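Local coordinates for protein 5-carboxymethyl-2-hydroxymuconate delta-isomerase (Mycobacterium smegmatis, PDB 4PFZ) that probably binds a divalent metal ion and acts as an isomerase or acylpyruvate-type hydrolase of the fumarylacetoacetate hydrolase family, at residues B[96-101]-B[250-255]; B[106-111]-B[231-236]; B[137-142]-B[241-246]; B[178-183]-B[194-199]; B[184-189]-B[235-240]. All blocks are in the same frame, centred on the assembly; numbering follows the deposited sequence.

Contact 1 of 5, residues B[96-101]-B[250-255]; sequences NVPIQL and TNPVVR
L101 and V253 meet at the apolar centre, where CD1 of L101 lies 3.7 Å from CG1 of V253. Two residues back along the strand, the end of I99 passes at about a right angle to N251, its CD1 3.9 Å from CB of N251, and also touches V253 CG2. I99, L101 and V253 lie on the same buried face, where I233 packs on L101 and V253 while N141 and V143 pack on I99. Between the side chains run the bonds of a parallel pairing: I99 N to P252 O, V254 N to I99 O at 2.9 Å and nearly straight (175°), and L101 N to V254 O. These bonds add strand 99-101, parallel to strand 247-255, at one edge of a mixed sheet that has five strands within this chain, in the domain assigned to the fumarylacetoacetate hydrolase family. Farther out, P98 and P252 bring their ring CG atoms to 4.1 Å. Beyond the strand, ND2 of N251 gives a hydrogen to V97 O at 2.9 Å, in the carbonyl plane on a lone pair, and ND2 also bonds to G94 O. N96 N reaches T250 O at 2.7 Å. At the far end, R255 bends at chi3 (-65°) and lays one guanidinium face over L101 CD1, which is 3.6 Å from NH2. The same NH2 forms a salt bridge with E234, and NH1 bonds to A105 O.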
# COMPACT_ATOMS: atom_id res chain seq x y z
N ASN B 96 -4.70 -14.76 -16.77
CA ASN B 96 -4.18 -16.10 -17.07
C ASN B 96 -2.95 -16.48 -16.25
O ASN B 96 -2.35 -17.53 -16.47
CB ASN B 96 -3.89 -16.23 -18.55
CG ASN B 96 -5.07 -15.80 -19.40
OD1 ASN B 96 -4.99 -14.84 -20.17
ND2 ASN B 96 -6.19 -16.48 -19.22
N VAL B 97 -2.60 -15.62 -15.31
CA VAL B 97 -1.54 -15.91 -14.35
C VAL B 97 -2.14 -16.68 -13.18
O VAL B 97 -3.21 -16.32 -12.68
CB VAL B 97 -0.86 -14.60 -13.88
CG1 VAL B 97 0.11 -14.87 -12.75
CG2 VAL B 97 -0.18 -13.91 -15.06
N PRO B 98 -1.47 -17.77 -12.73
CA PRO B 98 -1.99 -18.55 -11.60
C PRO B 98 -2.08 -17.76 -10.29
O PRO B 98 -1.13 -17.06 -9.89
CB PRO B 98 -0.98 -19.70 -11.46
CG PRO B 98 -0.30 -19.78 -12.79
CD PRO B 98 -0.23 -18.36 -13.27
N ILE B 99 -3.24 -17.84 -9.65
CA ILE B 99 -3.39 -17.47 -8.25
C ILE B 99 -2.75 -18.56 -7.41
O ILE B 99 -3.15 -19.71 -7.51
CB ILE B 99 -4.87 -17.33 -7.85
CG1 ILE B 99 -5.54 -16.20 -8.64
CG2 ILE B 99 -4.99 -17.08 -6.35
CD1 ILE B 99 -7.06 -16.26 -8.59
N GLN B 100 -1.74 -18.21 -6.60
CA GLN B 100 -1.07 -19.20 -5.78
C GLN B 100 -1.53 -19.16 -4.32
O GLN B 100 -1.31 -18.18 -3.59
CB GLN B 100 0.45 -19.02 -5.85
CG GLN B 100 1.00 -19.04 -7.26
CD GLN B 100 2.49 -18.82 -7.31
OE1 GLN B 100 3.25 -19.52 -6.63
NE2 GLN B 100 2.93 -17.85 -8.10
N LEU B 101 -2.16 -20.25 -3.91
CA LEU B 101 -2.72 -20.35 -2.58
C LEU B 101 -1.63 -20.76 -1.60
O LEU B 101 -0.83 -21.67 -1.88
CB LEU B 101 -3.88 -21.36 -2.54
CG LEU B 101 -5.02 -21.20 -3.56
CD1 LEU B 101 -6.08 -22.27 -3.36
CD2 LEU B 101 -5.64 -19.80 -3.48
N THR B 250 -9.70 -13.85 -16.32
CA THR B 250 -9.58 -15.28 -16.01
C THR B 250 -8.22 -15.63 -15.40
O THR B 250 -7.18 -15.20 -15.90
CB THR B 250 -9.80 -16.13 -17.29
OG1 THR B 250 -11.14 -15.94 -17.76
CG2 THR B 250 -9.57 -17.60 -17.02
N ASN B 251 -8.24 -16.40 -14.30
CA ASN B 251 -7.00 -16.89 -13.69
C ASN B 251 -7.14 -18.33 -13.24
O ASN B 251 -8.16 -18.69 -12.64
CB ASN B 251 -6.60 -16.04 -12.48
CG ASN B 251 -6.38 -14.60 -12.83
OD1 ASN B 251 -7.31 -13.80 -12.78
ND2 ASN B 251 -5.14 -14.25 -13.21
N PRO B 252 -6.12 -19.15 -13.53
CA PRO B 252 -6.13 -20.48 -12.93
C PRO B 252 -5.71 -20.37 -11.47
O PRO B 252 -5.27 -19.30 -11.05
CB PRO B 252 -5.11 -21.25 -13.77
CG PRO B 252 -4.13 -20.20 -14.19
CD PRO B 252 -4.98 -18.95 -14.43
N VAL B 253 -5.86 -21.46 -10.73
CA VAL B 253 -5.56 -21.48 -9.31
C VAL B 253 -4.70 -22.70 -8.97
O VAL B 253 -5.00 -23.81 -9.41
CB VAL B 253 -6.86 -21.52 -8.46
CG1 VAL B 253 -6.55 -21.55 -6.97
CG2 VAL B 253 -7.73 -20.33 -8.80
N VAL B 254 -3.64 -22.47 -8.21
CA VAL B 254 -2.74 -23.54 -7.79
C VAL B 254 -2.46 -23.40 -6.30
O VAL B 254 -2.28 -22.28 -5.81
CB VAL B 254 -1.40 -23.51 -8.57
CG1 VAL B 254 -0.35 -24.42 -7.92
CG2 VAL B 254 -1.61 -23.91 -10.03
N ARG B 255 -2.44 -24.51 -5.56
CA ARG B 255 -2.01 -24.40 -4.17
C ARG B 255 -0.54 -24.77 -4.01
O ARG B 255 -0.06 -25.75 -4.60
CB ARG B 255 -2.87 -25.26 -3.23
CG ARG B 255 -2.56 -24.96 -1.75
CD ARG B 255 -3.44 -25.72 -0.78
NE ARG B 255 -4.85 -25.34 -0.87
CZ ARG B 255 -5.41 -24.33 -0.20
NH1 ARG B 255 -4.67 -23.58 0.61
NH2 ARG B 255 -6.70 -24.07 -0.34

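Contact 2 of 5, residues B[106-111]-B[231-236]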
# COMPACT_ATOMS: atom_id res chain seq x y z
N ASP B 106 -6.99 -21.75 4.46
CA ASP B 106 -8.27 -22.43 4.21
C ASP B 106 -9.42 -21.73 4.95
O ASP B 106 -9.38 -21.62 6.17
CB ASP B 106 -8.24 -23.89 4.67
CG ASP B 106 -6.98 -24.62 4.27
OD1 ASP B 106 -6.61 -24.58 3.08
OD2 ASP B 106 -6.36 -25.26 5.15
N PRO B 107 -10.44 -21.27 4.22
CA PRO B 107 -10.55 -21.26 2.76
C PRO B 107 -10.04 -19.96 2.18
O PRO B 107 -9.97 -18.97 2.89
CB PRO B 107 -12.06 -21.39 2.53
CG PRO B 107 -12.63 -20.61 3.68
CD PRO B 107 -11.68 -20.81 4.85
N VAL B 108 -9.69 -19.96 0.90
CA VAL B 108 -9.34 -18.73 0.21
C VAL B 108 -10.49 -18.42 -0.74
O VAL B 108 -10.94 -19.30 -1.48
CB VAL B 108 -8.00 -18.87 -0.55
CG1 VAL B 108 -7.71 -17.65 -1.41
CG2 VAL B 108 -6.84 -19.12 0.43
N HIS B 109 -10.99 -17.18 -0.71
CA HIS B 109 -12.20 -16.83 -1.45
C HIS B 109 -11.94 -15.93 -2.67
O HIS B 109 -11.08 -15.06 -2.63
CB HIS B 109 -13.20 -16.12 -0.53
CG HIS B 109 -14.00 -17.05 0.33
ND1 HIS B 109 -15.08 -16.63 1.08
CD2 HIS B 109 -13.88 -18.38 0.55
CE1 HIS B 109 -15.59 -17.67 1.73
NE2 HIS B 109 -14.89 -18.74 1.43
N HIS B 110 -12.69 -16.17 -3.74
CA HIS B 110 -12.75 -15.24 -4.87
C HIS B 110 -13.67 -14.08 -4.51
O HIS B 110 -14.66 -14.27 -3.82
CB HIS B 110 -13.25 -15.92 -6.14
CG HIS B 110 -14.61 -16.56 -6.00
ND1 HIS B 110 -15.77 -15.83 -5.92
CD2 HIS B 110 -14.98 -17.86 -5.95
CE1 HIS B 110 -16.80 -16.65 -5.80
NE2 HIS B 110 -16.35 -17.89 -5.82
N GLU B 111 -13.34 -12.88 -5.00
CA GLU B 111 -14.22 -11.72 -4.85
C GLU B 111 -14.18 -10.85 -6.11
O GLU B 111 -13.36 -9.96 -6.22
CB GLU B 111 -13.82 -10.87 -3.64
CG GLU B 111 -13.85 -11.62 -2.31
CD GLU B 111 -13.85 -10.71 -1.09
OE1 GLU B 111 -13.55 -9.51 -1.22
OE2 GLU B 111 -14.15 -11.22 0.02
N GLY B 231 -16.90 -17.29 -2.47
CA GLY B 231 -16.77 -18.71 -2.23
C GLY B 231 -15.35 -19.19 -2.43
O GLY B 231 -14.51 -18.45 -2.93
N PRO B 232 -15.08 -20.44 -2.05
CA PRO B 232 -13.71 -20.94 -2.08
C PRO B 232 -13.19 -21.22 -3.48
O PRO B 232 -13.94 -21.47 -4.43
CB PRO B 232 -13.79 -22.23 -1.27
CG PRO B 232 -15.21 -22.69 -1.46
CD PRO B 232 -16.02 -21.43 -1.49
N ILE B 233 -11.87 -21.15 -3.60
CA ILE B 233 -11.17 -21.60 -4.80
C ILE B 233 -10.07 -22.56 -4.37
O ILE B 233 -9.41 -22.36 -3.35
CB ILE B 233 -10.59 -20.41 -5.59
CG1 ILE B 233 -9.65 -19.59 -4.72
CG2 ILE B 233 -11.71 -19.51 -6.08
CD1 ILE B 233 -8.96 -18.46 -5.48
N GLU B 234 -9.88 -23.62 -5.15
CA GLU B 234 -8.93 -24.67 -4.79
C GLU B 234 -8.00 -24.99 -5.95
O GLU B 234 -8.27 -24.60 -7.08
CB GLU B 234 -9.67 -25.94 -4.36
CG GLU B 234 -10.48 -25.81 -3.08
CD GLU B 234 -9.61 -25.67 -1.84
OE1 GLU B 234 -8.40 -26.02 -1.90
OE2 GLU B 234 -10.13 -25.22 -0.79
N ASP B 235 -6.91 -25.69 -5.65
CA ASP B 235 -5.94 -26.13 -6.65
C ASP B 235 -6.63 -26.74 -7.88
O ASP B 235 -7.44 -27.67 -7.76
CB ASP B 235 -4.96 -27.12 -6.01
CG ASP B 235 -3.90 -27.64 -6.97
OD1 ASP B 235 -2.98 -26.88 -7.33
OD2 ASP B 235 -3.96 -28.84 -7.33
N GLY B 236 -6.34 -26.21 -9.06
CA GLY B 236 -6.92 -26.71 -10.30
C GLY B 236 -8.18 -25.99 -10.77
O GLY B 236 -8.68 -26.28 -11.86
O HOH W 1 -9.71 -22.38 -0.34
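H110 and G231 form the tight part of this contact. H110 N donates to G231 O at 3.0 Å, and the H110 ring turns back over the glycine backbone, its CG held between backbone N and carbonyl carbon (chi1 58°), bringing CD2 to 3.1 Å from G231 O. At the edge of that ring, in its plane, sits I233 CG2, 3.7 Å from CD2. H109 uses the neighbouring part of G231: the glycine CA lies over the centre of the imidazole, 4.0 Å from the centroid, a CH-pi contact. I233 N donates to V108 O at 3.0 Å just past the short, weakly bonded strand 231-232, which pairs antiparallel with the start of strand 108-118. Toward the more exposed P107, P232 and E234 the fit is looser, with P107 CB and P232 CB 4.3 Å apart. A water there accepts from V108 N at 2.7 Å, bridging the two segments. H110 ND1 bonds to Q192 OE1, so its ring is fixed by polar as well as packing contacts; V108 N is satisfied through the water, which links it to I233 O and the E234 carboxylate.

Contact 3 of 5, residues B[137-142]-B[241-246]; sequences YTIGND and ITVEGI
I139 projects like a knob from its strand into a hollow lined by I241, V243 and I246. Its branches divide the work. CG2, anti to the backbone N (chi1 -49° for CG1), presses against CG2 of I241 at 3.4 Å, tighter than usual van der Waals contact. CG1 sits between V243 CG2, 3.7 Å away, and I246 CG2, 3.8 Å away, while CD1 reaches over the strand backbone to 3.6 Å from I241 O. I139 slides past each of these three partners in the opposite direction, so the branches pass alongside instead of meeting end on.

A second bump comes from the other strand: I241 CD1 crosses N141 at about a right angle and rests 3.5 Å from N141 CB, near the side-chain amide. The oxygen of that amide accepts from E111 N. At the opposite end I246 CD1 reaches the backbone, 3.7 Å from T138 O, and touches Y137 CB.

The contact is van der Waals packing, with methyl groups resting on side chains, carbonyl oxygens and an amide. Strands 137-141 and 241-243 run 156° apart with 7.8 Å between their axes, joining two layers of strands. L182 and T184 pack on I241 from strand 181-186; strand 165-172 adds P169 on I139, and strand 108-118 adds L114 on I246.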
# COMPACT_ATOMS: atom_id res chain seq x y z
N TYR B 137 -12.04 1.87 -16.41
CA TYR B 137 -12.45 0.79 -15.52
C TYR B 137 -11.89 -0.54 -15.99
O TYR B 137 -11.82 -0.80 -17.19
CB TYR B 137 -13.97 0.72 -15.44
CG TYR B 137 -14.55 2.04 -15.00
CD1 TYR B 137 -14.71 2.34 -13.65
CD2 TYR B 137 -14.88 3.03 -15.94
CE1 TYR B 137 -15.21 3.59 -13.25
CE2 TYR B 137 -15.37 4.26 -15.53
CZ TYR B 137 -15.53 4.53 -14.18
OH TYR B 137 -16.01 5.77 -13.78
N THR B 138 -11.49 -1.37 -15.03
CA THR B 138 -11.09 -2.73 -15.36
C THR B 138 -11.73 -3.70 -14.36
O THR B 138 -12.68 -3.35 -13.66
CB THR B 138 -9.53 -2.90 -15.40
OG1 THR B 138 -9.20 -4.15 -16.02
CG2 THR B 138 -8.87 -2.79 -13.99
N ILE B 139 -11.22 -4.93 -14.31
CA ILE B 139 -11.80 -5.94 -13.44
C ILE B 139 -10.76 -6.36 -12.43
O ILE B 139 -9.58 -6.40 -12.73
CB ILE B 139 -12.28 -7.18 -14.23
CG1 ILE B 139 -13.14 -6.74 -15.41
CG2 ILE B 139 -13.06 -8.12 -13.33
CD1 ILE B 139 -13.54 -7.87 -16.37
N GLY B 140 -11.21 -6.65 -11.21
CA GLY B 140 -10.31 -7.09 -10.17
C GLY B 140 -10.86 -8.30 -9.44
O GLY B 140 -12.03 -8.60 -9.51
N ASN B 141 -9.98 -8.99 -8.72
CA ASN B 141 -10.40 -10.10 -7.89
C ASN B 141 -9.75 -9.91 -6.52
O ASN B 141 -8.53 -9.98 -6.42
CB ASN B 141 -9.98 -11.41 -8.56
CG ASN B 141 -10.52 -12.65 -7.86
OD1 ASN B 141 -11.07 -12.59 -6.77
ND2 ASN B 141 -10.33 -13.80 -8.51
N ASP B 142 -10.54 -9.63 -5.48
CA ASP B 142 -9.96 -9.36 -4.15
C ASP B 142 -9.86 -10.69 -3.42
O ASP B 142 -10.68 -11.02 -2.56
CB ASP B 142 -10.80 -8.33 -3.37
CG ASP B 142 -10.29 -8.10 -1.93
OD1 ASP B 142 -9.15 -8.51 -1.59
OD2 ASP B 142 -11.04 -7.47 -1.14
N ILE B 241 -14.09 -13.69 -14.05
CA ILE B 241 -14.94 -12.57 -13.66
C ILE B 241 -15.25 -11.73 -14.89
O ILE B 241 -14.35 -11.27 -15.58
CB ILE B 241 -14.28 -11.69 -12.58
CG1 ILE B 241 -13.91 -12.54 -11.36
CG2 ILE B 241 -15.22 -10.54 -12.20
CD1 ILE B 241 -12.78 -11.96 -10.55
N THR B 242 -16.53 -11.56 -15.16
CA THR B 242 -16.96 -10.85 -16.33
C THR B 242 -17.70 -9.59 -15.93
O THR B 242 -18.63 -9.61 -15.12
CB THR B 242 -17.87 -11.73 -17.22
OG1 THR B 242 -17.11 -12.85 -17.70
CG2 THR B 242 -18.38 -10.94 -18.41
N VAL B 243 -17.28 -8.47 -16.51
CA VAL B 243 -18.05 -7.25 -16.34
C VAL B 243 -18.58 -6.82 -17.68
O VAL B 243 -17.85 -6.79 -18.67
CB VAL B 243 -17.21 -6.12 -15.73
CG1 VAL B 243 -18.02 -4.85 -15.59
CG2 VAL B 243 -16.69 -6.56 -14.38
N GLU B 244 -19.88 -6.53 -17.71
CA GLU B 244 -20.54 -6.05 -18.90
C GLU B 244 -19.85 -4.81 -19.45
O GLU B 244 -19.65 -3.83 -18.73
CB GLU B 244 -22.00 -5.75 -18.59
CG GLU B 244 -22.80 -5.23 -19.76
CD GLU B 244 -24.25 -4.97 -19.40
OE1 GLU B 244 -24.61 -5.14 -18.21
OE2 GLU B 244 -25.03 -4.60 -20.31
N GLY B 245 -19.45 -4.87 -20.72
CA GLY B 245 -18.89 -3.72 -21.38
C GLY B 245 -17.39 -3.58 -21.17
O GLY B 245 -16.77 -2.65 -21.69
N ILE B 246 -16.81 -4.50 -20.40
CA ILE B 246 -15.36 -4.54 -20.22
C ILE B 246 -14.81 -5.81 -20.85
O ILE B 246 -14.08 -5.77 -21.85
CB ILE B 246 -14.94 -4.51 -18.72
CG1 ILE B 246 -15.46 -3.25 -18.02
CG2 ILE B 246 -13.42 -4.60 -18.59
CD1 ILE B 246 -14.96 -3.12 -16.59

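Contact 4 of 5, residues B[178-183]-B[194-199]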
# COMPACT_ATOMS: atom_id res chain seq x y z
N SER B 178 -22.41 2.77 -14.49
CA SER B 178 -23.51 3.04 -13.57
C SER B 178 -24.42 1.84 -13.35
O SER B 178 -25.01 1.69 -12.28
CB SER B 178 -24.35 4.21 -14.10
OG SER B 178 -25.43 4.47 -13.23
N ASP B 179 -24.56 1.00 -14.37
CA ASP B 179 -25.45 -0.14 -14.28
C ASP B 179 -25.00 -1.25 -15.23
O ASP B 179 -25.68 -1.58 -16.20
CB ASP B 179 -26.88 0.30 -14.59
CG ASP B 179 -27.89 -0.81 -14.42
OD1 ASP B 179 -27.57 -1.84 -13.79
OD2 ASP B 179 -29.02 -0.63 -14.92
N VAL B 180 -23.84 -1.82 -14.93
CA VAL B 180 -23.31 -2.94 -15.69
C VAL B 180 -23.33 -4.20 -14.83
O VAL B 180 -23.16 -4.14 -13.61
CB VAL B 180 -21.87 -2.67 -16.19
CG1 VAL B 180 -21.87 -1.52 -17.19
CG2 VAL B 180 -20.93 -2.38 -15.03
N GLU B 181 -23.54 -5.35 -15.48
CA GLU B 181 -23.54 -6.62 -14.77
C GLU B 181 -22.13 -7.08 -14.43
O GLU B 181 -21.22 -6.99 -15.26
CB GLU B 181 -24.24 -7.72 -15.60
CG GLU B 181 -24.29 -9.05 -14.85
CD GLU B 181 -24.62 -10.22 -15.74
OE1 GLU B 181 -25.82 -10.46 -15.97
OE2 GLU B 181 -23.69 -10.91 -16.20
N LEU B 182 -21.97 -7.56 -13.20
CA LEU B 182 -20.75 -8.18 -12.71
C LEU B 182 -21.05 -9.63 -12.36
O LEU B 182 -22.05 -9.92 -11.70
CB LEU B 182 -20.22 -7.43 -11.49
CG LEU B 182 -19.08 -8.05 -10.68
CD1 LEU B 182 -17.88 -8.28 -11.56
CD2 LEU B 182 -18.70 -7.14 -9.51
N ARG B 183 -20.23 -10.56 -12.84
CA ARG B 183 -20.45 -11.96 -12.48
C ARG B 183 -19.15 -12.74 -12.41
O ARG B 183 -18.18 -12.45 -13.11
CB ARG B 183 -21.42 -12.63 -13.46
CG ARG B 183 -20.81 -13.09 -14.77
CD ARG B 183 -21.83 -13.93 -15.57
NE ARG B 183 -21.20 -14.53 -16.74
CZ ARG B 183 -21.16 -13.96 -17.94
NH1 ARG B 183 -21.72 -12.76 -18.13
NH2 ARG B 183 -20.57 -14.58 -18.95
N SER B 194 -24.36 -9.77 -9.84
CA SER B 194 -25.07 -8.57 -9.42
C SER B 194 -24.91 -7.49 -10.48
O SER B 194 -24.28 -7.71 -11.52
CB SER B 194 -24.55 -8.08 -8.07
OG SER B 194 -25.34 -7.02 -7.55
N ARG B 195 -25.47 -6.32 -10.22
CA ARG B 195 -25.25 -5.18 -11.10
C ARG B 195 -24.71 -4.03 -10.29
O ARG B 195 -25.02 -3.90 -9.10
CB ARG B 195 -26.54 -4.77 -11.81
CG ARG B 195 -27.29 -5.90 -12.46
CD ARG B 195 -28.42 -5.35 -13.31
NE ARG B 195 -27.90 -4.47 -14.35
CZ ARG B 195 -27.49 -4.89 -15.54
NH1 ARG B 195 -27.53 -6.18 -15.84
NH2 ARG B 195 -27.03 -4.01 -16.43
N THR B 196 -23.92 -3.17 -10.92
CA THR B 196 -23.33 -2.05 -10.20
C THR B 196 -24.38 -1.01 -9.82
O THR B 196 -24.08 -0.05 -9.12
CB THR B 196 -22.24 -1.37 -11.02
OG1 THR B 196 -22.78 -0.99 -12.29
CG2 THR B 196 -21.08 -2.32 -11.23
N SER B 197 -25.61 -1.21 -10.27
CA SER B 197 -26.68 -0.29 -9.86
C SER B 197 -27.01 -0.51 -8.38
O SER B 197 -27.72 0.29 -7.78
CB SER B 197 -27.92 -0.49 -10.73
OG SER B 197 -28.21 -1.86 -10.88
N LEU B 198 -26.47 -1.59 -7.81
CA LEU B 198 -26.75 -1.96 -6.43
C LEU B 198 -25.61 -1.60 -5.50
O LEU B 198 -25.62 -1.94 -4.31
CB LEU B 198 -27.03 -3.46 -6.32
CG LEU B 198 -28.20 -4.02 -7.13
CD1 LEU B 198 -28.47 -5.48 -6.76
CD2 LEU B 198 -29.43 -3.16 -6.92
N LEU B 199 -24.61 -0.90 -6.03
CA LEU B 199 -23.53 -0.37 -5.20
C LEU B 199 -24.09 0.52 -4.10
O LEU B 199 -24.86 1.44 -4.37
CB LEU B 199 -22.53 0.42 -6.04
CG LEU B 199 -21.64 -0.43 -6.95
CD1 LEU B 199 -20.84 0.47 -7.86
CD2 LEU B 199 -20.70 -1.33 -6.12
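D179 and R195 form a salt bridge at the exposed edge of this contact: R195 NE meets D179 OD1 at 2.7 Å, almost straight (173°). The carboxylate stands nearly perpendicular to the guanidinium, the planes 88° apart; OD1 lies in the guanidinium plane, while NE comes from its syn side but well out of the carboxylate plane. R195 also gives NH2 to D179 O at 2.8 Å in a more bent bond, from above the carbonyl plane, so it holds the side chain and backbone of one residue side-on. S197 OG donates to the same OD1 at 3.0 Å, from the face of the carboxylate opposite to NE, and OD1 is thus gripped by two donors.

The next shell fixes these groups. R195 reaches its place by bending at chi3 (60°), which lays one guanidinium face over the backbone at V180 and E181, with NH1 3.6 Å from E181 CB. T196 OG1 accepts from V180 N at 3.0 Å and bonds to P177 O as well, while T196 N returns a bond to V180 O. Farther along, L182 and S194 exchange a pair of backbone bonds.

This is the open end of the beta hairpin of strands 181-186 and 189-195, where an antiparallel ladder runs into the 3-10 turn at 196-198, and strand 189-195 is an edge strand, within this chain, of the five-stranded sheet.

Contact 5 of 5, residues B[184-189]-B[235-240]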
# COMPACT_ATOMS: atom_id res chain seq x y z
N THR B 184 -19.14 -13.73 -11.52
CA THR B 184 -17.96 -14.55 -11.26
C THR B 184 -18.32 -15.99 -11.56
O THR B 184 -19.36 -16.46 -11.12
CB THR B 184 -17.48 -14.43 -9.80
OG1 THR B 184 -17.29 -13.06 -9.47
CG2 THR B 184 -16.14 -15.19 -9.56
N GLU B 185 -17.48 -16.68 -12.33
CA GLU B 185 -17.69 -18.11 -12.51
C GLU B 185 -16.48 -18.89 -12.03
O GLU B 185 -15.34 -18.46 -12.21
CB GLU B 185 -17.98 -18.44 -13.98
CG GLU B 185 -19.16 -17.64 -14.53
CD GLU B 185 -19.38 -17.87 -16.00
OE1 GLU B 185 -18.59 -18.62 -16.62
OE2 GLU B 185 -20.35 -17.30 -16.55
N VAL B 186 -16.75 -20.01 -11.38
CA VAL B 186 -15.72 -20.97 -11.00
C VAL B 186 -15.92 -22.25 -11.80
O VAL B 186 -16.97 -22.90 -11.68
CB VAL B 186 -15.77 -21.25 -9.48
CG1 VAL B 186 -14.64 -22.20 -9.08
CG2 VAL B 186 -15.66 -19.95 -8.71
N ASN B 187 -14.94 -22.60 -12.63
CA ASN B 187 -15.02 -23.76 -13.52
C ASN B 187 -16.28 -23.77 -14.37
O ASN B 187 -16.85 -24.83 -14.64
CB ASN B 187 -14.92 -25.06 -12.69
CG ASN B 187 -13.67 -25.10 -11.84
OD1 ASN B 187 -12.61 -24.63 -12.26
ND2 ASN B 187 -13.79 -25.64 -10.63
N GLY B 188 -16.72 -22.59 -14.80
CA GLY B 188 -17.88 -22.47 -15.66
C GLY B 188 -19.18 -22.28 -14.90
O GLY B 188 -20.23 -22.10 -15.50
N GLN B 189 -19.08 -22.32 -13.57
CA GLN B 189 -20.26 -22.29 -12.71
C GLN B 189 -20.44 -20.92 -12.06
O GLN B 189 -19.56 -20.45 -11.33
CB GLN B 189 -20.14 -23.37 -11.63
CG GLN B 189 -21.45 -23.85 -11.05
CD GLN B 189 -21.29 -25.16 -10.29
OE1 GLN B 189 -20.17 -25.58 -9.99
NE2 GLN B 189 -22.41 -25.80 -9.97
N ASP B 235 -6.91 -25.69 -5.65
CA ASP B 235 -5.94 -26.13 -6.65
C ASP B 235 -6.63 -26.74 -7.88
O ASP B 235 -7.44 -27.67 -7.76
CB ASP B 235 -4.96 -27.12 -6.01
CG ASP B 235 -3.90 -27.64 -6.97
OD1 ASP B 235 -2.98 -26.88 -7.33
OD2 ASP B 235 -3.96 -28.84 -7.33
N GLY B 236 -6.34 -26.21 -9.06
CA GLY B 236 -6.92 -26.71 -10.30
C GLY B 236 -8.18 -25.99 -10.77
O GLY B 236 -8.68 -26.28 -11.86
N ASP B 237 -8.70 -25.07 -9.96
CA ASP B 237 -9.84 -24.26 -10.39
C ASP B 237 -9.45 -23.20 -11.40
O ASP B 237 -8.29 -22.83 -11.54
CB ASP B 237 -10.52 -23.56 -9.21
CG ASP B 237 -11.30 -24.50 -8.33
OD1 ASP B 237 -11.61 -25.63 -8.77
OD2 ASP B 237 -11.61 -24.09 -7.19
N THR B 238 -10.46 -22.71 -12.12
CA THR B 238 -10.31 -21.52 -12.94
C THR B 238 -11.40 -20.55 -12.51
O THR B 238 -12.57 -20.94 -12.39
CB THR B 238 -10.44 -21.84 -14.46
OG1 THR B 238 -9.53 -22.88 -14.82
CG2 THR B 238 -10.14 -20.61 -15.28
N VAL B 239 -11.02 -19.31 -12.22
CA VAL B 239 -11.98 -18.28 -11.84
C VAL B 239 -12.08 -17.26 -12.96
O VAL B 239 -11.06 -16.75 -13.42
CB VAL B 239 -11.58 -17.55 -10.55
CG1 VAL B 239 -12.72 -16.64 -10.07
CG2 VAL B 239 -11.20 -18.54 -9.46
N SER B 240 -13.30 -16.98 -13.40
CA SER B 240 -13.53 -16.00 -14.45
C SER B 240 -14.53 -14.94 -14.02
O SER B 240 -15.67 -15.25 -13.67
CB SER B 240 -14.01 -16.69 -15.72
OG SER B 240 -12.93 -17.38 -16.33
O HOH W 2 -10.59 -25.79 -14.20
O HOH W 3 -15.03 -20.48 -14.82
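N187 turns its amide toward D237 and T238 because CG lies anti to the carbonyl carbon (chi1 -56°), while D237 takes the like torsion (chi1 -72°) and swings its carboxylate to meet it. The two side chains cross at about a right angle, their flat ends steeply inclined to each other. N187 ND2 donates to D237 OD1 at 2.9 Å in a nearly straight bond (173°) that stays in the amide plane but meets the carboxylate from above its plane. The other end of the amide is used too: OD1 accepts from T238 N at 2.9 Å, and N187 N donates to T238 O, so both termini of the amide and the backbone of N187 are tied across. D237 OD2 accepts from E234 N, holding that carboxylate from its second oxygen. N187 sits in the type I' turn from V186 to Q189, which reverses the chain between strands 181-186 and 189-195; the contact pairs the end of strand 181-186, and the turn after it, with the antiparallel strand 238-243 and the loop before it. Deeper along the pair, E185 N bonds to S240 O at 2.7 Å and S240 N returns to E185 O at 2.8 Å. On the buried face T184 CG2 meets V239 CG1 at 3.7 Å, and H110 packs against T184, V186 and V239. Toward solvent a water donates to N187 OD1 at 3.0 Å and to G236 O, and accepts from T238 OG1.

From the N terminus, residues 96-101 open the widest loop, which contact 1 closes only at 250-255, and the other four contacts lie within it. Segment 106-111 follows and waits for 231-236 (contact 2); 137-142 waits for 241-246 (contact 3), so contacts 2 and 3 cross. Contact 4 closes the short hairpin loop from 178-183 to 194-199, inside the loops of contacts 1, 2 and 3. Contact 5 starts within that hairpin at 184-189, so it crosses contact 4, and ends at 235-240, sharing D235 and G236 with contact 2. Contacts 1, 4 and 5 build the five-stranded sheet; contact 3 packs its strand 238-243 against strand 134-145 of the other layer, where contact 2 pairs 231-232 with 108-118.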